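Local coordinates for protein alpha-glucosidase (Pseudoalteromonas sp. K8, PDB 5HQA) that hydrolyses alpha-glucosides as a chloride-activated glycoside hydrolase of family 97, with calcium at its acarbose-binding pocket, at residues S476-F480 with G562-I568; T512-L517 with I615-G619; Y520-Y524 with I568-R572; A589-A595 with L648-G653. All blocks are in the same frame, centred on the assembly; numbering follows the deposited sequence.

Contact 1: S476-F480 with G562-I568. With MG (magnesium ion), chain F.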
# COMPACT_ATOMS: atom_id res chain seq x y z
N SER A 476 -12.26 -3.95 6.04
CA SER A 476 -12.01 -3.40 7.37
C SER A 476 -10.75 -3.97 8.00
O SER A 476 -10.27 -3.42 9.00
CB SER A 476 -13.22 -3.62 8.27
OG SER A 476 -13.39 -5.01 8.53
N MET A 477 -10.20 -5.06 7.45
CA MET A 477 -8.85 -5.48 7.82
C MET A 477 -7.80 -4.64 7.10
O MET A 477 -6.89 -4.10 7.73
CB MET A 477 -8.65 -6.96 7.49
CG MET A 477 -9.47 -7.91 8.33
SD MET A 477 -8.91 -7.91 10.05
CE MET A 477 -9.96 -9.22 10.71
N LEU A 478 -7.92 -4.54 5.77
CA LEU A 478 -6.95 -3.77 4.98
C LEU A 478 -6.76 -2.38 5.54
O LEU A 478 -5.62 -1.88 5.61
CB LEU A 478 -7.42 -3.66 3.52
CG LEU A 478 -7.39 -4.93 2.66
CD1 LEU A 478 -7.97 -4.62 1.27
CD2 LEU A 478 -5.97 -5.48 2.54
N ALA A 479 -7.85 -1.73 5.95
CA ALA A 479 -7.79 -0.32 6.34
C ALA A 479 -6.85 -0.08 7.51
O ALA A 479 -6.33 1.03 7.66
CB ALA A 479 -9.19 0.19 6.70
N PHE A 480 -6.62 -1.08 8.36
CA PHE A 480 -5.78 -0.91 9.54
C PHE A 480 -4.50 -1.74 9.47
O PHE A 480 -3.77 -1.86 10.47
CB PHE A 480 -6.56 -1.25 10.82
CG PHE A 480 -7.80 -0.41 11.01
CD1 PHE A 480 -7.72 0.82 11.64
CD2 PHE A 480 -9.04 -0.87 10.56
CE1 PHE A 480 -8.85 1.60 11.81
CE2 PHE A 480 -10.18 -0.10 10.73
CZ PHE A 480 -10.09 1.14 11.36
N GLY A 562 -13.84 3.69 13.57
CA GLY A 562 -13.55 2.38 13.03
C GLY A 562 -13.01 1.46 14.10
O GLY A 562 -12.68 1.86 15.21
N ALA A 563 -12.93 0.18 13.72
CA ALA A 563 -12.36 -0.86 14.57
C ALA A 563 -11.81 -1.93 13.65
O ALA A 563 -12.46 -2.29 12.66
CB ALA A 563 -13.41 -1.45 15.52
N VAL A 564 -10.61 -2.44 13.96
CA VAL A 564 -9.94 -3.33 13.03
C VAL A 564 -10.79 -4.56 12.78
O VAL A 564 -11.24 -5.23 13.72
CB VAL A 564 -8.55 -3.73 13.56
CG1 VAL A 564 -7.83 -4.59 12.50
CG2 VAL A 564 -7.74 -2.50 13.95
N GLY A 565 -11.01 -4.88 11.50
CA GLY A 565 -11.78 -6.06 11.16
C GLY A 565 -13.27 -5.94 11.37
O GLY A 565 -13.98 -6.94 11.25
N ASP A 566 -13.76 -4.74 11.70
CA ASP A 566 -15.18 -4.50 11.90
C ASP A 566 -15.72 -3.40 11.00
O ASP A 566 -16.69 -3.63 10.27
CB ASP A 566 -15.48 -4.16 13.37
CG ASP A 566 -15.32 -5.36 14.29
OD1 ASP A 566 -15.23 -6.51 13.78
OD2 ASP A 566 -15.29 -5.15 15.52
N PHE A 567 -15.13 -2.20 11.03
CA PHE A 567 -15.65 -1.13 10.17
C PHE A 567 -14.65 0.02 10.12
O PHE A 567 -13.74 0.11 10.94
CB PHE A 567 -17.01 -0.60 10.66
CG PHE A 567 -16.94 0.26 11.90
CD1 PHE A 567 -16.78 -0.32 13.17
CD2 PHE A 567 -17.05 1.64 11.82
CE1 PHE A 567 -16.73 0.47 14.32
CE2 PHE A 567 -17.00 2.44 12.96
CZ PHE A 567 -16.84 1.86 14.21
N ILE A 568 -14.86 0.91 9.14
CA ILE A 568 -14.10 2.15 9.06
C ILE A 568 -14.96 3.19 8.35
O ILE A 568 -15.74 2.86 7.45
CB ILE A 568 -12.73 1.97 8.36
CG1 ILE A 568 -11.99 3.32 8.29
CG2 ILE A 568 -12.91 1.38 6.97
CD1 ILE A 568 -10.55 3.28 8.60
MG MG F . -15.26 -8.03 12.38
O HOH W 1 -15.14 -9.64 11.14
O HOH W 2 -16.62 -9.14 13.51
O HOH W 3 -13.67 -8.85 13.44
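Phe480, just past helix 474-478, lays its ring against Val564 in the hairpin that joins strands 554-563 and 567-574, where a classic beta bulge sets Asp566 and Phe567 both opposite Ala563. With chi1 at -59°, CG stands anti to the carbonyl carbon and the ring reaches across the hairpin. Val564 N lies over one ring face, off toward the rim, and Val564 CG2 packs on Phe480 CB at 3.6 Å. Phe567 O lies at the ring edge, in plane, 3.6 Å from Phe480 CE2. Farther out, Ile568 CD1 touches Phe480 CZ at 3.5 Å and also Ala479 CB. Ser476 holds the turn of the hairpin: Gly565 N donates to Ser476 O at 3.0 Å, a fairly straight bond (163°) that arrives from above the carbonyl plane. Ser476 OG is hydrogen-bonded to Glu473 O, three residues earlier in the chain. Helix 237-241 covers Phe480 from outside the contact. The contact thus joins a helix of the TIM-barrel-family region to the C-terminal beta region beside a magnesium site. Gly565 O and Asp566 OD1 bind the ion, with Asp592 and three waters completing it. Met477 SD lies 3.6 Å from Gly565 CA.

Contact 2: T512-L517 with I615-G619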
# COMPACT_ATOMS: atom_id res chain seq x y z
N THR A 512 -22.27 -5.66 -0.67
CA THR A 512 -23.38 -5.01 -1.34
C THR A 512 -22.85 -4.05 -2.40
O THR A 512 -21.65 -3.78 -2.49
CB THR A 512 -24.26 -4.23 -0.35
OG1 THR A 512 -23.50 -3.14 0.19
CG2 THR A 512 -24.74 -5.13 0.79
N LEU A 513 -23.77 -3.53 -3.20
CA LEU A 513 -23.42 -2.56 -4.23
C LEU A 513 -22.90 -1.26 -3.62
O LEU A 513 -21.90 -0.70 -4.08
CB LEU A 513 -24.64 -2.28 -5.11
CG LEU A 513 -24.50 -1.28 -6.25
CD1 LEU A 513 -23.44 -1.71 -7.23
CD2 LEU A 513 -25.86 -1.14 -6.95
N ALA A 514 -23.58 -0.77 -2.58
CA ALA A 514 -23.13 0.47 -1.95
C ALA A 514 -21.73 0.33 -1.36
O ALA A 514 -20.95 1.29 -1.36
CB ALA A 514 -24.13 0.91 -0.88
N LYS A 515 -21.37 -0.87 -0.88
CA LYS A 515 -20.01 -1.05 -0.37
C LYS A 515 -18.98 -0.87 -1.49
O LYS A 515 -17.89 -0.33 -1.26
CB LYS A 515 -19.87 -2.42 0.29
CG LYS A 515 -18.45 -2.75 0.77
CD LYS A 515 -18.48 -3.80 1.86
CE LYS A 515 -17.09 -4.32 2.20
NZ LYS A 515 -17.20 -5.46 3.16
N GLN A 516 -19.32 -1.31 -2.71
CA GLN A 516 -18.41 -1.10 -3.84
C GLN A 516 -18.19 0.39 -4.09
O GLN A 516 -17.08 0.80 -4.46
CB GLN A 516 -18.95 -1.77 -5.09
CG GLN A 516 -18.91 -3.30 -5.04
CD GLN A 516 -17.50 -3.83 -4.91
OE1 GLN A 516 -16.61 -3.46 -5.68
NE2 GLN A 516 -17.28 -4.68 -3.91
N LEU A 517 -19.22 1.21 -3.91
CA LEU A 517 -19.05 2.66 -4.07
C LEU A 517 -18.20 3.24 -2.95
O LEU A 517 -17.34 4.10 -3.19
CB LEU A 517 -20.42 3.34 -4.11
CG LEU A 517 -21.36 2.90 -5.22
CD1 LEU A 517 -22.69 3.62 -5.09
CD2 LEU A 517 -20.72 3.18 -6.57
N ILE A 615 -26.27 10.95 -1.04
CA ILE A 615 -26.02 9.80 -0.18
C ILE A 615 -26.35 8.53 -0.95
O ILE A 615 -27.48 8.37 -1.42
CB ILE A 615 -26.84 9.88 1.11
CG1 ILE A 615 -26.48 11.13 1.92
CG2 ILE A 615 -26.67 8.61 1.94
CD1 ILE A 615 -27.50 11.46 2.99
N TYR A 616 -25.38 7.63 -1.09
CA TYR A 616 -25.57 6.33 -1.73
C TYR A 616 -25.43 5.28 -0.64
O TYR A 616 -24.32 5.08 -0.12
CB TYR A 616 -24.54 6.10 -2.84
CG TYR A 616 -24.53 7.13 -3.96
CD1 TYR A 616 -23.98 8.40 -3.77
CD2 TYR A 616 -25.04 6.81 -5.22
CE1 TYR A 616 -23.96 9.33 -4.80
CE2 TYR A 616 -25.02 7.74 -6.25
CZ TYR A 616 -24.49 9.00 -6.04
OH TYR A 616 -24.47 9.91 -7.07
N LYS A 617 -26.52 4.62 -0.28
CA LYS A 617 -26.50 3.73 0.88
C LYS A 617 -27.27 2.46 0.58
O LYS A 617 -28.03 2.37 -0.39
CB LYS A 617 -27.09 4.41 2.11
CG LYS A 617 -28.50 4.94 1.89
CD LYS A 617 -29.08 5.49 3.19
CE LYS A 617 -30.17 6.50 2.92
NZ LYS A 617 -30.93 6.83 4.15
N ASP A 618 -27.05 1.46 1.44
CA ASP A 618 -27.78 0.21 1.35
C ASP A 618 -29.27 0.45 1.47
O ASP A 618 -29.71 1.21 2.34
CB ASP A 618 -27.32 -0.75 2.45
CG ASP A 618 -25.88 -1.20 2.27
OD1 ASP A 618 -25.09 -1.07 3.23
OD2 ASP A 618 -25.55 -1.67 1.16
N GLY A 619 -30.04 -0.19 0.60
CA GLY A 619 -31.47 -0.17 0.75
C GLY A 619 -31.92 -0.83 2.04
O GLY A 619 -31.19 -1.57 2.69
O HOH W 4 -26.26 -1.69 -1.56
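Thr512 and Asp618 meet at the start of helix 513-522, where Thr512 is the N-cap and Asp618 ends strand 611-618. Their side chains cross at about a right angle, and Thr512 OG1 donates to Asp618 OD2 at 2.7 Å, where the acceptor uses its syn lone pair. The same hydroxyl oxygen accepts from Lys515 N at 3.3 Å, the capping bond, so OG1 is both donor and acceptor. A chi1 of 67° places OG1 between the backbone N and the carbonyl carbon, from where it serves both partners. The carboxylate also sits near the N-terminal end of the helix, which would probably favour its charged form. This polar end is the tight part of the contact. Ala514 CB rests 3.6 Å from Asp618 OD2, and water 4 links Ala514 N to that oxygen, 2.8 Å from OD2. Toward Tyr616 the packing is looser: Leu517 CD1 touches Tyr616 CB at 3.8 Å and meets the ring obliquely. Lys617, partly exposed, turns from the helix at its base; its NZ forms a salt bridge with Glu634. Asp618 OD1 accepts from Ala649 N and Gly653 N, while Phe546 of helix 541-549 touches both Leu517 and Tyr616. The helix start therefore packs on the C-terminal sheet, with strands 631-638 and 653-660 flanking strand 611-618.

Contact 3: Y520-Y524 with I568-R572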
# COMPACT_ATOMS: atom_id res chain seq x y z
N TYR A 520 -14.21 3.81 -2.96
CA TYR A 520 -13.49 4.92 -3.59
C TYR A 520 -13.07 5.97 -2.58
O TYR A 520 -12.19 6.78 -2.87
CB TYR A 520 -14.36 5.55 -4.70
CG TYR A 520 -14.43 4.65 -5.91
CD1 TYR A 520 -13.49 4.74 -6.92
CD2 TYR A 520 -15.40 3.66 -6.00
CE1 TYR A 520 -13.53 3.89 -8.01
CE2 TYR A 520 -15.45 2.81 -7.08
CZ TYR A 520 -14.51 2.93 -8.09
OH TYR A 520 -14.55 2.07 -9.16
N VAL A 521 -13.69 6.00 -1.40
CA VAL A 521 -13.27 6.90 -0.35
C VAL A 521 -12.55 6.16 0.78
O VAL A 521 -11.69 6.75 1.43
CB VAL A 521 -14.46 7.71 0.20
CG1 VAL A 521 -13.97 8.86 1.10
CG2 VAL A 521 -15.30 8.25 -0.95
N VAL A 522 -12.86 4.88 1.00
CA VAL A 522 -12.22 4.16 2.10
C VAL A 522 -10.78 3.78 1.76
O VAL A 522 -9.89 3.90 2.61
CB VAL A 522 -13.06 2.92 2.47
CG1 VAL A 522 -12.28 2.02 3.41
CG2 VAL A 522 -14.36 3.36 3.12
N LEU A 523 -10.52 3.31 0.54
CA LEU A 523 -9.19 2.81 0.17
C LEU A 523 -8.49 3.85 -0.69
O LEU A 523 -8.83 4.03 -1.86
CB LEU A 523 -9.27 1.48 -0.56
CG LEU A 523 -9.87 0.30 0.21
CD1 LEU A 523 -9.91 -0.93 -0.69
CD2 LEU A 523 -9.10 0.02 1.50
N TYR A 524 -7.50 4.54 -0.12
CA TYR A 524 -6.84 5.61 -0.85
C TYR A 524 -5.95 5.06 -1.96
O TYR A 524 -5.17 4.12 -1.74
CB TYR A 524 -6.01 6.49 0.09
CG TYR A 524 -5.14 7.42 -0.73
CD1 TYR A 524 -5.72 8.36 -1.58
CD2 TYR A 524 -3.75 7.31 -0.72
CE1 TYR A 524 -4.95 9.19 -2.38
CE2 TYR A 524 -2.97 8.14 -1.51
CZ TYR A 524 -3.58 9.07 -2.34
OH TYR A 524 -2.81 9.88 -3.13
N ILE A 568 -14.86 0.91 9.14
CA ILE A 568 -14.10 2.15 9.06
C ILE A 568 -14.96 3.19 8.35
O ILE A 568 -15.74 2.86 7.45
CB ILE A 568 -12.73 1.97 8.36
CG1 ILE A 568 -11.99 3.32 8.29
CG2 ILE A 568 -12.91 1.38 6.97
CD1 ILE A 568 -10.55 3.28 8.60
N VAL A 569 -14.81 4.45 8.78
CA VAL A 569 -15.47 5.60 8.17
C VAL A 569 -14.41 6.64 7.84
O VAL A 569 -13.67 7.08 8.73
CB VAL A 569 -16.53 6.23 9.10
CG1 VAL A 569 -17.25 7.37 8.38
CG2 VAL A 569 -17.51 5.17 9.58
N PHE A 570 -14.33 7.03 6.56
CA PHE A 570 -13.39 8.05 6.10
C PHE A 570 -14.16 9.26 5.59
O PHE A 570 -15.19 9.11 4.93
CB PHE A 570 -12.53 7.53 4.94
CG PHE A 570 -11.10 7.25 5.31
CD1 PHE A 570 -10.19 8.29 5.45
CD2 PHE A 570 -10.65 5.95 5.44
CE1 PHE A 570 -8.85 8.04 5.76
CE2 PHE A 570 -9.32 5.68 5.74
CZ PHE A 570 -8.42 6.73 5.89
N ALA A 571 -13.67 10.45 5.92
CA ALA A 571 -14.08 11.69 5.26
C ALA A 571 -12.85 12.32 4.62
O ALA A 571 -11.79 12.39 5.25
CB ALA A 571 -14.73 12.65 6.26
N ARG A 572 -12.98 12.76 3.37
CA ARG A 572 -11.86 13.37 2.66
C ARG A 572 -12.34 14.58 1.87
O ARG A 572 -13.44 14.57 1.30
CB ARG A 572 -11.17 12.38 1.70
CG ARG A 572 -10.78 11.05 2.32
CD ARG A 572 -10.05 10.20 1.29
NE ARG A 572 -9.94 8.79 1.67
CZ ARG A 572 -8.84 8.22 2.15
NH1 ARG A 572 -7.73 8.93 2.34
NH2 ARG A 572 -8.84 6.91 2.44
O HOH W 5 -6.70 4.62 2.72
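Val521, near the end of helix 513-522, offers its carbonyl to Arg572 of strand 567-574, so that a helix C-terminus is tied to the antiparallel sheet of the C-terminal domain. Arg572 grips Val521 O side-on with two nitrogens. NE donates at 2.7 Å to Val521 O, in the carbonyl plane, and NH2 donates to the same oxygen at 3.0 Å. Both bonds lie in the guanidinium plane, and the chain, extended from CG to NE, carries the group there while its CG brushes Val521 CG1. The positive charge sits at the C-terminal end of the helix, where the carbonyl ends would probably stabilise it. At Val522 the backbone O takes a weak bond from Arg572 NH2, and CG1 meets Ile568 CG2 at 3.7 Å. Next, Leu523 leaves helical geometry and turns the chain. Tyr524 then places its CA over one face of the guanidinium, its CB 3.7 Å from NH2 of Arg572. Over the other face lies the Phe570 ring, so the group is sandwiched. Trp554 adds a cation-pi contact and Ser557 OG takes a bond from NH1. Water 5 bridges the two segments, accepting from Tyr524 N at 3.0 Å and from Arg572 NH2 at 3.1 Å.

Contact 4: A589-A595 with L648-G653. With MG (magnesium ion), chain F.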
# COMPACT_ATOMS: atom_id res chain seq x y z
N ALA A 589 -17.94 4.60 4.07
CA ALA A 589 -17.95 3.73 5.24
C ALA A 589 -18.22 2.30 4.77
O ALA A 589 -19.00 2.09 3.85
CB ALA A 589 -19.02 4.17 6.25
N VAL A 590 -17.55 1.33 5.40
CA VAL A 590 -17.83 -0.08 5.14
C VAL A 590 -17.86 -0.84 6.46
O VAL A 590 -17.28 -0.41 7.46
CB VAL A 590 -16.80 -0.75 4.19
CG1 VAL A 590 -16.79 -0.05 2.82
CG2 VAL A 590 -15.42 -0.77 4.82
N THR A 591 -18.55 -1.97 6.44
CA THR A 591 -18.58 -2.86 7.59
C THR A 591 -18.08 -4.24 7.17
O THR A 591 -17.73 -4.48 6.00
CB THR A 591 -19.98 -2.94 8.18
OG1 THR A 591 -19.96 -3.74 9.37
CG2 THR A 591 -20.96 -3.54 7.16
N ASP A 592 -18.04 -5.15 8.14
CA ASP A 592 -17.63 -6.54 7.91
C ASP A 592 -18.86 -7.40 7.67
O ASP A 592 -19.82 -6.96 7.03
CB ASP A 592 -16.81 -7.04 9.11
CG ASP A 592 -17.57 -6.93 10.44
OD1 ASP A 592 -18.75 -6.52 10.41
OD2 ASP A 592 -16.99 -7.25 11.51
N GLU A 593 -18.88 -8.64 8.19
CA GLU A 593 -20.03 -9.50 7.96
C GLU A 593 -21.28 -9.05 8.72
O GLU A 593 -22.37 -9.55 8.43
CB GLU A 593 -19.69 -10.95 8.33
CG GLU A 593 -19.60 -11.22 9.84
CD GLU A 593 -18.31 -10.69 10.48
OE1 GLU A 593 -17.36 -10.34 9.75
OE2 GLU A 593 -18.25 -10.63 11.73
N GLN A 594 -21.15 -8.12 9.67
CA GLN A 594 -22.27 -7.69 10.49
C GLN A 594 -22.87 -6.39 9.96
O GLN A 594 -22.14 -5.47 9.56
CB GLN A 594 -21.83 -7.47 11.94
CG GLN A 594 -21.37 -8.73 12.67
CD GLN A 594 -21.18 -8.49 14.16
OE1 GLN A 594 -21.51 -7.41 14.67
NE2 GLN A 594 -20.65 -9.49 14.85
N ALA A 595 -24.20 -6.30 9.97
CA ALA A 595 -24.85 -5.01 9.81
C ALA A 595 -24.50 -4.12 11.00
O ALA A 595 -24.43 -4.59 12.14
CB ALA A 595 -26.37 -5.18 9.70
N LEU A 648 -25.44 0.39 7.84
CA LEU A 648 -24.71 -0.45 6.91
C LEU A 648 -25.30 -1.86 6.94
O LEU A 648 -25.46 -2.45 8.01
CB LEU A 648 -23.22 -0.48 7.29
CG LEU A 648 -22.30 0.65 6.80
CD1 LEU A 648 -22.95 2.01 6.82
CD2 LEU A 648 -20.99 0.68 7.56
N ALA A 649 -25.64 -2.38 5.76
CA ALA A 649 -26.12 -3.75 5.67
C ALA A 649 -24.97 -4.72 5.95
O ALA A 649 -23.81 -4.32 6.09
CB ALA A 649 -26.72 -4.02 4.30
N THR A 650 -25.29 -6.02 6.03
CA THR A 650 -24.22 -7.01 6.11
C THR A 650 -23.29 -6.87 4.91
O THR A 650 -23.75 -6.82 3.77
CB THR A 650 -24.80 -8.43 6.18
OG1 THR A 650 -25.66 -8.65 5.05
CG2 THR A 650 -25.57 -8.62 7.49
N SER A 651 -21.99 -6.76 5.20
CA SER A 651 -20.97 -6.41 4.21
C SER A 651 -21.43 -5.26 3.32
O SER A 651 -21.28 -5.28 2.09
CB SER A 651 -20.56 -7.63 3.38
OG SER A 651 -19.27 -7.40 2.82
N GLY A 652 -22.00 -4.24 3.96
CA GLY A 652 -22.50 -3.08 3.27
C GLY A 652 -21.62 -1.86 3.44
O GLY A 652 -20.50 -1.91 3.96
N GLY A 653 -22.14 -0.73 2.98
CA GLY A 653 -21.37 0.50 2.98
C GLY A 653 -22.24 1.67 2.58
O GLY A 653 -23.40 1.52 2.19
MG MG F . -15.26 -8.03 12.38
O HOH W 1 -15.14 -9.64 11.14
O HOH W 2 -16.62 -9.14 13.51
O HOH W 3 -13.67 -8.85 13.44
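Thr591, at the end of strand 585-591, meets the loop 648-653 where Val590 and Gly653 form an antiparallel non-hydrogen-bonded pair in the C-terminal sheet. Thr591 N donates to Gly652 O at 3.2 Å, and farther along Ser651 N donates to Asp592 O at 2.8 Å, nearly along the C=O axis. Between them Thr591 CG2 fits over the loop, 3.1 Å from Ala649 O. In one of its two conformers Leu648 packs against Val590 and Thr591. At Gly653, whose CA lies 3.0 Å from Ala589 O, there is little room for a side chain. In the next shell the turn 591-595 is held by its own bonds. Chi1 of -175° swings Thr591 OG1 away from the backbone N, and it donates to Gln594 O. Asp592 OD1 accepts from Gln594 N at 3.0 Å, an Asx turn, with the donor above the carboxylate plane, and also pairs with Arg596. These bonds on OD1 probably help orient the carboxylate, whose other oxygen binds the magnesium ion, which Gly565 and Asp566 bind from the neighbouring hairpin. Glu593 acts from the second shell, its OE1 and OE2 each accepting from a metal-bound water. Asp592 OD2 lies 2.1 Å from the magnesium ion.

All four contacts lie on the six-stranded antiparallel sheet of the C-terminal region; contacts 1, 2 and 3 join it to helices of the TIM-barrel-family region at several places. Contacts 2 and 3 share helix 513-522, their centres about 14 Å apart; contacts 1 and 3 share strand 567-574 and Ile568, about 11 Å apart. Contact 4 follows contacts 1 and 3 in the chain, whereas contact 2 crosses 1 and 4, contacts 1 and 3 also cross, and contact 3 lies within the span of contact 2. Contacts 1 and 4, centres about 11 Å apart, complete one magnesium site with three shared waters. Contact 4 touches all three others, meeting contact 2 through Lys515 and Asp618.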